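Local structure of amphoterin-induced protein 1 (Mus musculus, 2XOT) at residues D104-S109 with A131-A136; A136-L141 with P163-L168; N98-L103 with L117-N122. The protein promotes growth and fasciculation of neurites and may mediate cell-cell interaction through an extracellular part of leucine-rich repeats, which mediate homodimerization, and an immunoglobulin domain. One frame throughout, in Å; residues are numbered along the deposited sequence.

Contact 1. Residues D104-S109 with A131-A136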
loop_
_atom_site.group_PDB
_atom_site.type_symbol
_atom_site.label_atom_id
_atom_site.label_comp_id
_atom_site.label_asym_id
_atom_site.label_seq_id
_atom_site.Cartn_x
_atom_site.Cartn_y
_atom_site.Cartn_z
ATOM N N ASP B 104 -13.188 23.231 -3.662
ATOM C CA ASP B 104 -13.747 24.154 -2.683
ATOM C C ASP B 104 -13.042 23.998 -1.349
ATOM O O ASP B 104 -12.481 22.940 -1.070
ATOM C CB ASP B 104 -15.237 23.890 -2.492
ATOM C CG ASP B 104 -16.093 24.540 -3.556
ATOM O OD1 ASP B 104 -15.579 24.853 -4.650
ATOM O OD2 ASP B 104 -17.302 24.741 -3.291
ATOM N N GLU B 105 -13.077 25.043 -0.522
ATOM C CA GLU B 105 -12.394 24.993 0.778
ATOM C C GLU B 105 -12.952 23.884 1.653
ATOM O O GLU B 105 -14.163 23.642 1.669
ATOM C CB GLU B 105 -12.447 26.337 1.508
ATOM C CG GLU B 105 -13.836 26.886 1.734
ATOM C CD GLU B 105 -13.855 28.080 2.686
ATOM O OE1 GLU B 105 -12.768 28.609 3.071
ATOM O OE2 GLU B 105 -14.984 28.467 3.054
ATOM N N PHE B 106 -12.043 23.194 2.347
ATOM C CA PHE B 106 -12.339 22.025 3.167
ATOM C C PHE B 106 -12.950 20.816 2.447
ATOM O O PHE B 106 -13.435 19.899 3.108
ATOM C CB PHE B 106 -13.195 22.425 4.370
ATOM C CG PHE B 106 -12.778 23.727 4.986
ATOM C CD1 PHE B 106 -11.477 23.926 5.387
ATOM C CD2 PHE B 106 -13.683 24.763 5.133
ATOM C CE1 PHE B 106 -11.079 25.130 5.937
ATOM C CE2 PHE B 106 -13.292 25.969 5.678
ATOM C CZ PHE B 106 -11.999 26.155 6.080
ATOM N N LEU B 107 -12.885 20.777 1.115
ATOM C CA LEU B 107 -13.519 19.687 0.345
ATOM C C LEU B 107 -13.027 18.284 0.712
ATOM O O LEU B 107 -13.807 17.338 0.702
ATOM C CB LEU B 107 -13.340 19.902 -1.166
ATOM C CG LEU B 107 -14.169 19.027 -2.098
ATOM C CD1 LEU B 107 -15.676 19.236 -1.878
ATOM C CD2 LEU B 107 -13.803 19.309 -3.548
ATOM N N PHE B 108 -11.746 18.154 1.058
ATOM C CA PHE B 108 -11.158 16.846 1.379
ATOM C C PHE B 108 -10.790 16.727 2.852
ATOM O O PHE B 108 -10.205 15.744 3.257
ATOM C CB PHE B 108 -9.922 16.615 0.509
ATOM C CG PHE B 108 -10.220 16.606 -0.989
ATOM C CD1 PHE B 108 -10.963 15.592 -1.553
ATOM C CD2 PHE B 108 -9.761 17.619 -1.811
ATOM C CE1 PHE B 108 -11.250 15.584 -2.898
ATOM C CE2 PHE B 108 -10.038 17.598 -3.162
ATOM C CZ PHE B 108 -10.789 16.580 -3.694
ATOM N N SER B 109 -11.163 17.720 3.650
ATOM C CA SER B 109 -10.787 17.789 5.059
ATOM C C SER B 109 -11.372 16.707 5.962
ATOM O O SER B 109 -10.862 16.486 7.063
ATOM C CB SER B 109 -11.150 19.154 5.623
ATOM O OG SER B 109 -10.329 20.119 5.036
ATOM N N ALA B 131 -8.790 23.444 0.437
ATOM C CA ALA B 131 -9.409 22.171 0.017
ATOM C C ALA B 131 -8.758 20.966 0.714
ATOM O O ALA B 131 -9.409 19.941 0.970
ATOM C CB ALA B 131 -9.362 22.015 -1.513
ATOM N N PHE B 132 -7.480 21.103 1.035
ATOM C CA PHE B 132 -6.686 20.019 1.635
ATOM C C PHE B 132 -6.320 20.252 3.097
ATOM O O PHE B 132 -5.441 19.591 3.646
ATOM C CB PHE B 132 -5.429 19.830 0.829
ATOM C CG PHE B 132 -5.681 19.792 -0.653
ATOM C CD1 PHE B 132 -6.033 18.607 -1.280
ATOM C CD2 PHE B 132 -5.572 20.938 -1.408
ATOM C CE1 PHE B 132 -6.282 18.578 -2.638
ATOM C CE2 PHE B 132 -5.800 20.906 -2.759
ATOM C CZ PHE B 132 -6.149 19.719 -3.376
ATOM N N GLU B 133 -7.004 21.190 3.724
ATOM C CA GLU B 133 -6.775 21.466 5.136
ATOM C C GLU B 133 -6.991 20.206 5.971
ATOM O O GLU B 133 -7.969 19.490 5.777
ATOM C CB GLU B 133 -7.681 22.599 5.598
ATOM C CG GLU B 133 -7.460 23.053 7.015
ATOM C CD GLU B 133 -6.172 23.809 7.217
ATOM O OE1 GLU B 133 -5.437 24.070 6.230
ATOM O OE2 GLU B 133 -5.892 24.155 8.382
ATOM N N ASP B 134 -6.027 19.959 6.866
ATOM C CA ASP B 134 -6.038 18.900 7.883
ATOM C C ASP B 134 -5.768 17.481 7.376
ATOM O O ASP B 134 -5.913 16.500 8.107
ATOM C CB ASP B 134 -7.317 18.970 8.729
ATOM C CG ASP B 134 -7.322 20.176 9.672
ATOM O OD1 ASP B 134 -6.337 20.368 10.415
ATOM O OD2 ASP B 134 -8.310 20.936 9.664
ATOM N N MET B 135 -5.349 17.366 6.123
ATOM C CA MET B 135 -5.023 16.066 5.568
ATOM C C MET B 135 -3.618 15.699 6.045
ATOM O O MET B 135 -2.625 15.844 5.317
ATOM C CB MET B 135 -5.132 16.126 4.055
ATOM C CG MET B 135 -6.525 16.411 3.611
ATOM S SD MET B 135 -6.596 16.442 1.821
ATOM C CE MET B 135 -6.701 14.682 1.538
ATOM N N ALA B 136 -3.525 15.244 7.292
ATOM C CA ALA B 136 -2.216 15.034 7.913
ATOM C C ALA B 136 -1.448 13.870 7.302
ATOM O O ALA B 136 -0.236 13.776 7.485
ATOM C CB ALA B 136 -2.365 14.820 9.427
#
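S109 and F108 each donate a hydrogen bond to the next repeat's loop, and the two bonds hold 104-109 against 131-136. F108 N gives its hydrogen to A131 O at 2.9 Å, in the carbonyl plane. S109 OG donates to E133 O, 2.6 Å away, arriving tilted by 25° from that carbonyl's plane; with chi1 at -68° the hydroxyl lies beside its own backbone N, from where OG reaches E133 O. With an alanine here, E133 O would lose this donor, and the two turns would probably be held together less firmly at that end. D104 O is used within its own segment, closing a type II turn by accepting from L107 N, and it also lies 3.3 Å from A131 CA in a CH...O contact. The charged ends turn to partners elsewhere: D104 OD1 bonds T102 OG1, and E133 OE1 pairs with R129. Apolar groups fill the inner side. F108 and F132 run alongside each other with near-parallel but slid rings, centroids 5.6 Å apart, while M135 SD sits 3.6 Å from F108 CB. On the outer side, the edge of the F106 ring meets E133 CB at 4.0 Å. The pair thus joins successive loops of LRR 3 and LRR 4, its two inner phenylalanines resting on L117 of strand 116-118, with L103 also against F132 and L114 against M135.

Contact 2. Residues A136-L141 with P163-L168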
loop_
_atom_site.group_PDB
_atom_site.type_symbol
_atom_site.label_atom_id
_atom_site.label_comp_id
_atom_site.label_asym_id
_atom_site.label_seq_id
_atom_site.Cartn_x
_atom_site.Cartn_y
_atom_site.Cartn_z
ATOM N N ALA B 136 -3.525 15.244 7.292
ATOM C CA ALA B 136 -2.216 15.034 7.913
ATOM C C ALA B 136 -1.448 13.870 7.302
ATOM O O ALA B 136 -0.236 13.776 7.485
ATOM C CB ALA B 136 -2.365 14.820 9.427
ATOM N N GLN B 137 -2.134 12.967 6.606
ATOM C CA GLN B 137 -1.501 11.754 6.101
ATOM C C GLN B 137 -1.289 11.761 4.590
ATOM O O GLN B 137 -0.866 10.761 4.055
ATOM C CB GLN B 137 -2.347 10.527 6.454
ATOM C CG GLN B 137 -2.594 10.365 7.946
ATOM C CD GLN B 137 -1.318 10.136 8.726
ATOM O OE1 GLN B 137 -0.326 9.627 8.198
ATOM N NE2 GLN B 137 -1.338 10.499 9.992
ATOM N N LEU B 138 -1.602 12.864 3.917
ATOM C CA LEU B 138 -1.588 12.913 2.446
ATOM C C LEU B 138 -0.159 12.947 1.966
ATOM O O LEU B 138 0.571 13.896 2.264
ATOM C CB LEU B 138 -2.356 14.115 1.901
ATOM C CG LEU B 138 -2.566 14.126 0.370
ATOM C CD1 LEU B 138 -3.490 12.972 -0.023
ATOM C CD2 LEU B 138 -3.134 15.446 -0.093
ATOM N N GLN B 139 0.226 11.892 1.231
ATOM C CA GLN B 139 1.593 11.713 0.730
ATOM C C GLN B 139 1.773 12.063 -0.768
ATOM O O GLN B 139 2.825 12.571 -1.173
ATOM C CB GLN B 139 2.054 10.288 1.010
ATOM C CG GLN B 139 2.141 9.970 2.495
ATOM C CD GLN B 139 2.599 8.546 2.787
ATOM O OE1 GLN B 139 2.884 7.784 1.878
ATOM N NE2 GLN B 139 2.689 8.191 4.081
ATOM N N LYS B 140 0.753 11.815 -1.577
ATOM C CA LYS B 140 0.844 11.996 -3.036
ATOM C C LYS B 140 -0.404 12.707 -3.577
ATOM O O LYS B 140 -1.511 12.231 -3.379
ATOM C CB LYS B 140 0.966 10.640 -3.746
ATOM C CG LYS B 140 2.165 9.776 -3.328
ATOM C CD LYS B 140 2.034 8.367 -3.859
ATOM C CE LYS B 140 3.128 7.459 -3.334
ATOM N NZ LYS B 140 3.072 6.117 -4.039
ATOM N N LEU B 141 -0.216 13.820 -4.268
ATOM C CA LEU B 141 -1.317 14.547 -4.898
ATOM C C LEU B 141 -1.051 14.763 -6.390
ATOM O O LEU B 141 -0.148 15.525 -6.773
ATOM C CB LEU B 141 -1.514 15.889 -4.201
ATOM C CG LEU B 141 -2.558 16.881 -4.708
ATOM C CD1 LEU B 141 -3.990 16.265 -4.722
ATOM C CD2 LEU B 141 -2.476 18.179 -3.842
ATOM N N PRO B 163 2.159 18.174 5.856
ATOM C CA PRO B 163 3.398 17.687 6.452
ATOM C C PRO B 163 3.987 16.441 5.815
ATOM O O PRO B 163 5.208 16.241 5.877
ATOM C CB PRO B 163 2.992 17.388 7.905
ATOM C CG PRO B 163 1.559 17.121 7.838
ATOM C CD PRO B 163 1.031 18.042 6.793
ATOM N N LYS B 164 3.159 15.583 5.227
ATOM C CA LYS B 164 3.685 14.345 4.649
ATOM C C LYS B 164 3.688 14.363 3.125
ATOM O O LYS B 164 4.005 13.343 2.499
ATOM C CB LYS B 164 2.914 13.150 5.162
ATOM C CG LYS B 164 3.115 12.882 6.644
ATOM C CD LYS B 164 2.646 11.483 6.985
ATOM C CE LYS B 164 2.675 11.228 8.475
ATOM N NZ LYS B 164 2.377 9.791 8.771
ATOM N N LEU B 165 3.389 15.509 2.522
ATOM C CA LEU B 165 3.288 15.566 1.066
ATOM C C LEU B 165 4.663 15.457 0.407
ATOM O O LEU B 165 5.482 16.358 0.492
ATOM C CB LEU B 165 2.559 16.829 0.594
ATOM C CG LEU B 165 2.254 16.876 -0.911
ATOM C CD1 LEU B 165 1.228 15.819 -1.300
ATOM C CD2 LEU B 165 1.772 18.246 -1.315
ATOM N N MET B 166 4.880 14.354 -0.294
ATOM C CA MET B 166 6.170 14.023 -0.870
ATOM C C MET B 166 6.108 13.860 -2.405
ATOM O O MET B 166 7.145 13.652 -3.038
ATOM C CB MET B 166 6.578 12.695 -0.311
ATOM C CG MET B 166 5.768 11.570 -1.006
ATOM S SD MET B 166 6.417 10.040 -0.611
ATOM C CE MET B 166 7.638 9.809 -1.898
ATOM N N LEU B 167 4.897 13.885 -2.979
ATOM C CA LEU B 167 4.701 13.879 -4.434
ATOM C C LEU B 167 3.564 14.830 -4.776
ATOM O O LEU B 167 2.438 14.659 -4.298
ATOM C CB LEU B 167 4.383 12.476 -4.953
ATOM C CG LEU B 167 4.353 12.232 -6.483
ATOM C CD1 LEU B 167 4.549 10.745 -6.752
ATOM C CD2 LEU B 167 3.080 12.742 -7.224
ATOM N N LEU B 168 3.881 15.850 -5.559
ATOM C CA LEU B 168 2.931 16.825 -6.050
ATOM C C LEU B 168 3.159 16.961 -7.562
ATOM O O LEU B 168 4.144 17.557 -8.013
ATOM C CB LEU B 168 3.146 18.158 -5.344
ATOM C CG LEU B 168 2.289 19.328 -5.820
ATOM C CD1 LEU B 168 0.801 18.994 -5.676
ATOM C CD2 LEU B 168 2.625 20.594 -5.073
HETATM O O HOH W 1 0.223 15.673 4.408
#
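Q139 O faces both M166 N and L167 N, the point where LRR 5 and LRR 6 lock into the parallel sheet of the leucine-rich-repeat solenoid. M166 N lies 2.9 Å from Q139 O, and L167 N is 3.0 Å from that same oxygen, so two backbone donors grip one carbonyl. From there the strands pair as K140 with L167 and L141 with L168, L141 N reaching L167 O in a nearly straight bond (171° at the hydrogen). On the inner side L141 and L168 lie side by side, with L141 CD2 3.8 Å from L168 CD1, and L165 CD1 touches L141 CB. On the other face L167 CB meets K140 CG, and L167 also packs on N21 of the second subunit. Before the strands, K164 bridges the loops along its whole length. Its CB passes L138 O; K164 CG is 3.6 Å from A136 O, and K164 CD stays close to that oxygen. K164 CE then comes within 3.4 Å of Q137 OE1, and K164 NZ finishes with a 2.8 Å hydrogen bond to Q137 OE1. The lysine chain is extended beyond CG, whereas Q137 folds back at chi2 (-63°) to bring its amide alongside. L138 O does not bond L165 N, the angle being poor; a water links it instead to K164 N, donating to L138 O at 2.8 Å and accepting from K164 N at 3.0 Å.

Contact 3. Residues N98-L103 with L117-N122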
loop_
_atom_site.group_PDB
_atom_site.type_symbol
_atom_site.label_atom_id
_atom_site.label_comp_id
_atom_site.label_asym_id
_atom_site.label_seq_id
_atom_site.Cartn_x
_atom_site.Cartn_y
_atom_site.Cartn_z
ATOM N N ASN B 98 -12.371 13.144 -14.803
ATOM C CA ASN B 98 -13.746 13.583 -14.463
ATOM C C ASN B 98 -13.939 15.024 -14.962
ATOM O O ASN B 98 -13.127 15.514 -15.737
ATOM C CB ASN B 98 -13.979 13.464 -12.951
ATOM C CG ASN B 98 -14.504 12.101 -12.547
ATOM O OD1 ASN B 98 -13.836 11.334 -11.841
ATOM N ND2 ASN B 98 -15.711 11.790 -12.989
ATOM N N HIS B 99 -15.003 15.701 -14.545
ATOM C CA HIS B 99 -15.252 17.071 -14.999
ATOM C C HIS B 99 -15.159 18.052 -13.840
ATOM O O HIS B 99 -15.935 19.011 -13.776
ATOM C CB HIS B 99 -16.638 17.181 -15.655
ATOM C CG HIS B 99 -16.807 16.337 -16.883
ATOM N ND1 HIS B 99 -18.046 15.993 -17.386
ATOM C CD2 HIS B 99 -15.898 15.742 -17.692
ATOM C CE1 HIS B 99 -17.892 15.241 -18.461
ATOM N NE2 HIS B 99 -16.598 15.081 -18.674
ATOM N N LEU B 100 -14.230 17.824 -12.911
ATOM C CA LEU B 100 -14.155 18.678 -11.718
ATOM C C LEU B 100 -13.508 20.003 -12.080
ATOM O O LEU B 100 -12.474 20.044 -12.747
ATOM C CB LEU B 100 -13.399 18.013 -10.568
ATOM C CG LEU B 100 -14.021 16.764 -9.964
ATOM C CD1 LEU B 100 -12.979 16.030 -9.123
ATOM C CD2 LEU B 100 -15.243 17.107 -9.132
ATOM N N HIS B 101 -14.130 21.085 -11.626
ATOM C CA HIS B 101 -13.758 22.438 -12.047
ATOM C C HIS B 101 -13.223 23.279 -10.909
ATOM O O HIS B 101 -12.376 24.147 -11.111
ATOM C CB HIS B 101 -14.956 23.129 -12.708
ATOM C CG HIS B 101 -14.649 24.500 -13.207
ATOM N ND1 HIS B 101 -13.632 24.753 -14.106
ATOM C CD2 HIS B 101 -15.226 25.695 -12.942
ATOM C CE1 HIS B 101 -13.596 26.046 -14.368
ATOM N NE2 HIS B 101 -14.554 26.640 -13.677
ATOM N N THR B 102 -13.699 23.040 -9.702
ATOM C CA THR B 102 -13.137 23.735 -8.551
ATOM C C THR B 102 -12.943 22.834 -7.339
ATOM O O THR B 102 -13.643 21.846 -7.158
ATOM C CB THR B 102 -13.935 25.057 -8.208
ATOM O OG1 THR B 102 -13.710 25.430 -6.835
ATOM C CG2 THR B 102 -15.434 24.922 -8.486
ATOM N N LEU B 103 -11.938 23.179 -6.543
ATOM C CA LEU B 103 -11.591 22.472 -5.322
ATOM C C LEU B 103 -11.965 23.380 -4.154
ATOM O O LEU B 103 -11.182 24.215 -3.730
ATOM C CB LEU B 103 -10.086 22.155 -5.323
ATOM C CG LEU B 103 -9.636 20.794 -5.868
ATOM C CD1 LEU B 103 -10.508 20.255 -6.994
ATOM C CD2 LEU B 103 -8.186 20.877 -6.303
ATOM N N LEU B 117 -4.244 11.022 -3.410
ATOM C CA LEU B 117 -5.389 11.686 -4.045
ATOM C C LEU B 117 -5.086 11.958 -5.507
ATOM O O LEU B 117 -4.144 12.690 -5.834
ATOM C CB LEU B 117 -5.688 13.001 -3.335
ATOM C CG LEU B 117 -6.823 13.872 -3.869
ATOM C CD1 LEU B 117 -8.093 13.022 -4.099
ATOM C CD2 LEU B 117 -7.085 15.011 -2.918
ATOM N N LEU B 118 -5.879 11.357 -6.386
ATOM C CA LEU B 118 -5.711 11.484 -7.834
ATOM C C LEU B 118 -6.768 12.418 -8.381
ATOM O O LEU B 118 -7.958 12.168 -8.206
ATOM C CB LEU B 118 -5.864 10.110 -8.484
ATOM C CG LEU B 118 -4.705 9.121 -8.516
ATOM C CD1 LEU B 118 -3.989 8.993 -7.219
ATOM C CD2 LEU B 118 -5.178 7.740 -9.026
ATOM N N LEU B 119 -6.341 13.513 -9.007
ATOM C CA LEU B 119 -7.247 14.532 -9.552
ATOM C C LEU B 119 -6.799 14.934 -10.944
ATOM O O LEU B 119 -7.157 15.995 -11.449
ATOM C CB LEU B 119 -7.284 15.780 -8.638
ATOM C CG LEU B 119 -8.045 15.654 -7.314
ATOM C CD1 LEU B 119 -7.632 16.739 -6.353
ATOM C CD2 LEU B 119 -9.552 15.705 -7.539
ATOM N N TYR B 120 -5.973 14.100 -11.554
ATOM C CA TYR B 120 -5.418 14.446 -12.866
ATOM C C TYR B 120 -6.496 14.305 -13.948
ATOM O O TYR B 120 -7.481 13.591 -13.781
ATOM C CB TYR B 120 -4.159 13.610 -13.186
ATOM C CG TYR B 120 -4.377 12.125 -13.351
ATOM C CD1 TYR B 120 -4.669 11.578 -14.602
ATOM C CD2 TYR B 120 -4.243 11.251 -12.267
ATOM C CE1 TYR B 120 -4.855 10.227 -14.756
ATOM C CE2 TYR B 120 -4.426 9.903 -12.411
ATOM C CZ TYR B 120 -4.736 9.384 -13.673
ATOM O OH TYR B 120 -4.943 8.042 -13.850
ATOM N N ASN B 121 -6.306 15.013 -15.037
ATOM C CA ASN B 121 -7.234 15.008 -16.148
ATOM C C ASN B 121 -8.649 15.406 -15.745
ATOM O O ASN B 121 -9.604 14.649 -15.951
ATOM C CB ASN B 121 -7.230 13.664 -16.869
ATOM C CG ASN B 121 -7.940 13.740 -18.216
ATOM O OD1 ASN B 121 -8.449 12.743 -18.726
ATOM N ND2 ASN B 121 -7.993 14.930 -18.782
ATOM N N ASN B 122 -8.756 16.601 -15.165
ATOM C CA ASN B 122 -10.032 17.246 -14.838
ATOM C C ASN B 122 -10.087 18.662 -15.466
ATOM O O ASN B 122 -9.354 18.945 -16.400
ATOM C CB ASN B 122 -10.198 17.287 -13.326
ATOM C CG ASN B 122 -10.866 16.052 -12.787
ATOM O OD1 ASN B 122 -12.079 15.894 -12.936
ATOM N ND2 ASN B 122 -10.089 15.164 -12.133
#
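A buried inter-repeat contact, in which L100, L103 and N98 of LRR 3 meet L119, N121 and N122 of LRR 4, lies just beyond the end of strand 116-118, where the chain leaves the sheet. Its apolar half is made by L119, whose two methyl branches serve different partners. L119 CD2 touches L100 CD1 at 3.8 Å, the two side chains crossing at about a right angle. L119 CD1 meets L103 CD2 tip to tip at 4.2 Å. With chi1 of -74°, CG of L119 stands beside its own backbone N, and the fork opens toward the preceding repeat. L119 also packs on L141 of the next strand, so it fills the core between three successive repeats.

The polar half is the asparagine ladder of leucine-rich repeats, in which N122 and N98 hold the same place in the LxxLxLxxNxL pattern as N146 one repeat on. The N122 side chain lies alongside that of L100, and N122 OD1 appears to accept from L100 N (2.9 Å), a doubtful detail because this oxygen sits too close to a neighbour in the model. On the other branch, N122 ND2 gives a hydrogen to L119 O at 3.1 Å, nearly in the plane of the amide; the donor stands above the L119 carbonyl plane, off its lone pairs. ND2 bonds L95 O as well, so the buried amide ties its own turn to the repeat before it. A weak backbone bond, N98 N to N121 O at 3.4 Å, runs beside this link.

Outside the two segments, H99 meets the rings of H75 and H123 in the flanking repeats, and N121 OD1 takes S97 OG as its partner. L118 and Y120 pack instead on I22 and S24 of the second subunit.

From the N terminus, contact 3 opens first with 98-103 and contact 1 directly after it with 104-109. The chain then runs through strand 116-118 and closes contact 3 at 117-122, and only later closes contact 1 at 131-136, so these two cross. Both join LRR 3 to LRR 4, one just past the strand and the other in the loops farther on, and they share a core where F132 packs on L103 and L117. Contact 2 follows in series, starting at A136, where contact 1 ends, and carries the stacking on from LRR 5 to LRR 6. Strands 116-118 and 140-142 are sheet neighbours, and L141 touches F132, L117 and L119.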